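PDB 6AQK: toxin protein from Yersinia entomophaga, which probably acts as an ADP-ribosyltransferase toxin through the C-terminal domain of the RHS2 protein. Local coordinates for residues Tyr29-Leu40 against Asn53-Gly62. Residues are numbered along the deposited sequence; the frame is centred on the assembly and turned at random.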
loop_
_atom_site.group_PDB
_atom_site.type_symbol
_atom_site.label_atom_id
_atom_site.label_comp_id
_atom_site.label_asym_id
_atom_site.label_seq_id
_atom_site.Cartn_x
_atom_site.Cartn_y
_atom_site.Cartn_z
ATOM N N TYR A 29 -0.495 -1.408 14.742
ATOM C CA TYR A 29 0.894 -1.442 15.223
ATOM C C TYR A 29 1.874 -1.537 14.012
ATOM O O TYR A 29 2.876 -0.859 13.953
ATOM C CB TYR A 29 1.126 -2.626 16.137
ATOM C CG TYR A 29 0.483 -2.417 17.499
ATOM C CD1 TYR A 29 1.146 -1.753 18.482
ATOM C CD2 TYR A 29 -0.843 -2.837 17.756
ATOM C CE1 TYR A 29 0.555 -1.555 19.734
ATOM C CE2 TYR A 29 -1.444 -2.631 19.009
ATOM C CZ TYR A 29 -0.726 -2.002 19.971
ATOM O OH TYR A 29 -1.271 -1.739 21.180
ATOM N N TYR A 30 1.562 -2.385 13.072
ATOM C CA TYR A 30 2.439 -2.611 11.864
ATOM C C TYR A 30 2.421 -1.417 10.934
ATOM O O TYR A 30 3.489 -0.959 10.419
ATOM C CB TYR A 30 2.008 -3.919 11.106
ATOM C CG TYR A 30 2.488 -5.108 11.890
ATOM C CD1 TYR A 30 1.748 -5.577 12.975
ATOM C CD2 TYR A 30 3.723 -5.696 11.621
ATOM C CE1 TYR A 30 2.221 -6.599 13.780
ATOM C CE2 TYR A 30 4.211 -6.719 12.427
ATOM C CZ TYR A 30 3.447 -7.155 13.512
ATOM O OH TYR A 30 3.853 -8.145 14.307
ATOM N N SER A 31 1.209 -0.917 10.695
ATOM C CA SER A 31 1.037 0.247 9.858
ATOM C C SER A 31 1.777 1.476 10.447
ATOM O O SER A 31 2.529 2.150 9.758
ATOM C CB SER A 31 -0.441 0.575 9.686
ATOM O OG SER A 31 -0.529 1.628 8.742
ATOM N N SER A 32 1.582 1.732 11.735
ATOM C CA SER A 32 2.220 2.840 12.373
ATOM C C SER A 32 3.762 2.723 12.452
ATOM O O SER A 32 4.495 3.755 12.360
ATOM C CB SER A 32 1.538 3.103 13.737
ATOM O OG SER A 32 1.791 2.066 14.659
ATOM N N PHE A 33 4.269 1.496 12.582
ATOM C CA PHE A 33 5.683 1.228 12.564
ATOM C C PHE A 33 6.262 1.625 11.143
ATOM O O PHE A 33 7.308 2.311 11.065
ATOM C CB PHE A 33 5.936 -0.235 12.797
ATOM C CG PHE A 33 7.391 -0.637 12.984
ATOM C CD1 PHE A 33 8.248 -0.906 11.880
ATOM C CD2 PHE A 33 7.880 -0.892 14.243
ATOM C CE1 PHE A 33 9.570 -1.286 12.076
ATOM C CE2 PHE A 33 9.182 -1.300 14.432
ATOM C CZ PHE A 33 10.038 -1.491 13.343
ATOM N N THR A 34 5.596 1.241 10.068
ATOM C CA THR A 34 6.159 1.498 8.760
ATOM C C THR A 34 5.999 2.979 8.423
ATOM O O THR A 34 6.859 3.540 7.705
ATOM C CB THR A 34 5.653 0.549 7.651
ATOM O OG1 THR A 34 4.225 0.653 7.456
ATOM C CG2 THR A 34 6.039 -0.901 7.953
ATOM N N ILE A 35 4.946 3.599 8.933
ATOM C CA ILE A 35 4.837 5.047 8.836
ATOM C C ILE A 35 6.004 5.702 9.552
ATOM O O ILE A 35 6.632 6.641 8.997
ATOM C CB ILE A 35 3.500 5.538 9.296
ATOM C CG1 ILE A 35 2.427 5.079 8.262
ATOM C CG2 ILE A 35 3.498 7.045 9.454
ATOM C CD1 ILE A 35 1.033 5.328 8.731
ATOM N N ALA A 36 6.310 5.241 10.753
ATOM C CA ALA A 36 7.494 5.820 11.458
ATOM C C ALA A 36 8.756 5.693 10.692
ATOM O O ALA A 36 9.536 6.661 10.662
ATOM C CB ALA A 36 7.663 5.262 12.812
ATOM N N LEU A 37 8.977 4.556 10.026
ATOM C CA LEU A 37 10.175 4.364 9.170
ATOM C C LEU A 37 10.225 5.428 8.067
ATOM O O LEU A 37 11.305 5.901 7.766
ATOM C CB LEU A 37 10.162 3.015 8.503
ATOM C CG LEU A 37 10.257 1.702 9.309
ATOM C CD1 LEU A 37 10.046 0.515 8.358
ATOM C CD2 LEU A 37 11.596 1.617 9.971
ATOM N N GLN A 38 9.070 5.750 7.466
ATOM C CA GLN A 38 9.015 6.791 6.426
ATOM C C GLN A 38 9.377 8.142 6.999
ATOM O O GLN A 38 10.208 8.874 6.422
ATOM C CB GLN A 38 7.634 6.959 5.778
ATOM C CG GLN A 38 7.068 5.741 5.091
ATOM C CD GLN A 38 5.676 6.012 4.530
ATOM O OE1 GLN A 38 4.704 5.361 4.900
ATOM N NE2 GLN A 38 5.579 6.994 3.632
ATOM N N LYS A 39 8.754 8.474 8.120
ATOM C CA LYS A 39 8.864 9.820 8.720
ATOM C C LYS A 39 10.284 10.067 9.194
ATOM O O LYS A 39 10.736 11.209 9.232
ATOM C CB LYS A 39 7.884 10.068 9.899
ATOM C CG LYS A 39 6.372 10.195 9.621
ATOM C CD LYS A 39 6.045 10.606 8.214
ATOM C CE LYS A 39 4.542 10.632 7.947
ATOM N NZ LYS A 39 3.804 11.620 8.794
ATOM N N LEU A 40 11.003 9.018 9.552
ATOM C CA LEU A 40 12.322 9.207 10.061
ATOM C C LEU A 40 13.364 8.876 9.012
ATOM O O LEU A 40 14.479 8.730 9.376
ATOM C CB LEU A 40 12.544 8.374 11.333
ATOM C CG LEU A 40 11.687 8.863 12.534
ATOM C CD1 LEU A 40 11.797 7.906 13.738
ATOM C CD2 LEU A 40 12.102 10.275 12.953
ATOM N N ASN A 53 14.231 7.379 19.826
ATOM C CA ASN A 53 13.535 8.320 19.001
ATOM C C ASN A 53 12.493 7.597 18.114
ATOM O O ASN A 53 11.437 8.156 17.868
ATOM C CB ASN A 53 14.471 9.165 18.102
ATOM C CG ASN A 53 13.739 10.351 17.541
ATOM O OD1 ASN A 53 13.012 11.009 18.285
ATOM N ND2 ASN A 53 13.820 10.575 16.201
ATOM N N PHE A 54 12.854 6.426 17.590
ATOM C CA PHE A 54 11.919 5.687 16.747
ATOM C C PHE A 54 10.648 5.366 17.538
ATOM O O PHE A 54 9.486 5.623 17.116
ATOM C CB PHE A 54 12.574 4.430 16.180
ATOM C CG PHE A 54 11.655 3.666 15.279
ATOM C CD1 PHE A 54 11.555 4.001 13.939
ATOM C CD2 PHE A 54 10.803 2.711 15.797
ATOM C CE1 PHE A 54 10.652 3.332 13.132
ATOM C CE2 PHE A 54 9.858 2.069 14.988
ATOM C CZ PHE A 54 9.813 2.373 13.677
ATOM N N ILE A 55 10.854 4.805 18.717
ATOM C CA ILE A 55 9.741 4.393 19.546
ATOM C C ILE A 55 8.838 5.545 19.850
ATOM O O ILE A 55 7.599 5.426 19.749
ATOM C CB ILE A 55 10.236 3.637 20.804
ATOM C CG1 ILE A 55 10.753 2.260 20.381
ATOM C CG2 ILE A 55 9.110 3.458 21.806
ATOM C CD1 ILE A 55 11.730 1.596 21.351
ATOM N N SER A 56 9.437 6.691 20.172
ATOM C CA SER A 56 8.679 7.881 20.479
ATOM C C SER A 56 7.733 8.366 19.329
ATOM O O SER A 56 6.514 8.613 19.499
ATOM C CB SER A 56 9.650 8.975 20.917
ATOM O OG SER A 56 8.893 10.138 21.156
ATOM N N LYS A 57 8.296 8.401 18.131
ATOM C CA LYS A 57 7.541 8.728 16.943
ATOM C C LYS A 57 6.471 7.681 16.657
ATOM O O LYS A 57 5.330 8.005 16.358
ATOM C CB LYS A 57 8.514 8.775 15.736
ATOM C CG LYS A 57 7.885 9.261 14.426
ATOM C CD LYS A 57 7.153 10.594 14.622
ATOM C CE LYS A 57 7.521 11.584 13.546
ATOM N NZ LYS A 57 7.040 12.924 13.961
ATOM N N TRP A 58 6.871 6.410 16.735
ATOM C CA TRP A 58 5.941 5.308 16.502
ATOM C C TRP A 58 4.728 5.430 17.444
ATOM O O TRP A 58 3.558 5.334 17.003
ATOM C CB TRP A 58 6.696 3.986 16.690
ATOM C CG TRP A 58 5.889 2.760 16.450
ATOM C CD1 TRP A 58 4.759 2.617 15.662
ATOM C CD2 TRP A 58 6.167 1.494 17.001
ATOM N NE1 TRP A 58 4.332 1.292 15.708
ATOM C CE2 TRP A 58 5.197 0.595 16.524
ATOM C CE3 TRP A 58 7.164 1.026 17.867
ATOM C CZ2 TRP A 58 5.162 -0.756 16.949
ATOM C CZ3 TRP A 58 7.136 -0.260 18.264
ATOM C CH2 TRP A 58 6.138 -1.161 17.802
ATOM N N ALA A 59 4.993 5.712 18.722
ATOM C CA ALA A 59 3.886 5.820 19.718
ATOM C C ALA A 59 2.927 6.950 19.343
ATOM O O ALA A 59 1.689 6.814 19.394
ATOM C CB ALA A 59 4.456 5.994 21.136
ATOM N N GLU A 60 3.502 8.056 18.916
ATOM C CA GLU A 60 2.721 9.221 18.509
ATOM C C GLU A 60 1.794 8.859 17.383
ATOM O O GLU A 60 0.586 9.119 17.478
ATOM C CB GLU A 60 3.688 10.324 18.122
ATOM C CG GLU A 60 3.155 11.634 17.561
ATOM C CD GLU A 60 4.338 12.523 17.136
ATOM O OE1 GLU A 60 5.364 12.570 17.864
ATOM O OE2 GLU A 60 4.287 13.095 16.041
ATOM N N ILE A 61 2.330 8.186 16.353
ATOM C CA ILE A 61 1.487 7.810 15.204
ATOM C C ILE A 61 0.397 6.779 15.610
ATOM O O ILE A 61 -0.797 6.872 15.241
ATOM C CB ILE A 61 2.345 7.253 14.103
ATOM C CG1 ILE A 61 3.334 8.304 13.618
ATOM C CG2 ILE A 61 1.522 6.713 12.919
ATOM C CD1 ILE A 61 4.570 7.637 13.068
ATOM N N GLY A 62 0.800 5.816 16.438
ATOM C CA GLY A 62 -0.080 4.704 16.794
ATOM C C GLY A 62 -1.258 5.135 17.658
ATOM O O GLY A 62 -2.365 4.626 17.507
#
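Trp58 lays its indole against the helix turn Tyr29-Phe33. Its CG stands anti to the backbone N (chi1 -178°), which carries the ring across to helix 27-39. Trp58 NE1 donates to Tyr29 O at 3.1 Å, in the carbonyl plane and on a lone pair, though the oxygen lies somewhat out of the indole plane. That oxygen also accepts the helical bond from Phe33 N. A second, weak bond runs from Trp58 NE1 to Ser32 OG at 2.9 Å. Ser32 OG is also hydrogen-bonded to Pro28 O.

Phe33, Phe54 and Trp58 form an aromatic cluster. The edge of Phe54 points at the face of Phe33, with Phe54 CZ over the ring centre and the planes at 61°. Phe33 in turn sets its edge against the face of the Trp58 six-membered ring, with centroids 5.1 Å apart. Its CB adds a CH-pi contact over the five-membered ring. Val80, Leu84 and Phe77 of helix 74-90 also pack on this cluster.

Aliphatic groups complete the interface. Ala36 is a knob in the hole formed by Phe54, Lys57, Trp58 and Ile61; Ala36 CB lies 3.6 Å from Phe54 CE1. Ile61 CD1 reaches Ile35 CG2 at 3.8 Å, and Ile61 CG2 meets Ser32 CB. Leu40, the first residue past helix 27-39, puts its CD1 3.7 Å from Phe54 CA.

The axes of segments 29-39 and 53-62 approach to 8.6 Å, with N-to-C directions 126° apart. This is knobs-into-holes packing of helices 27-39 and 51-63, mainly apolar and aromatic. The indole N-H is met by Tyr29 O and weakly by Ser32 OG, which with Phe33 over the face probably limits ring rotation.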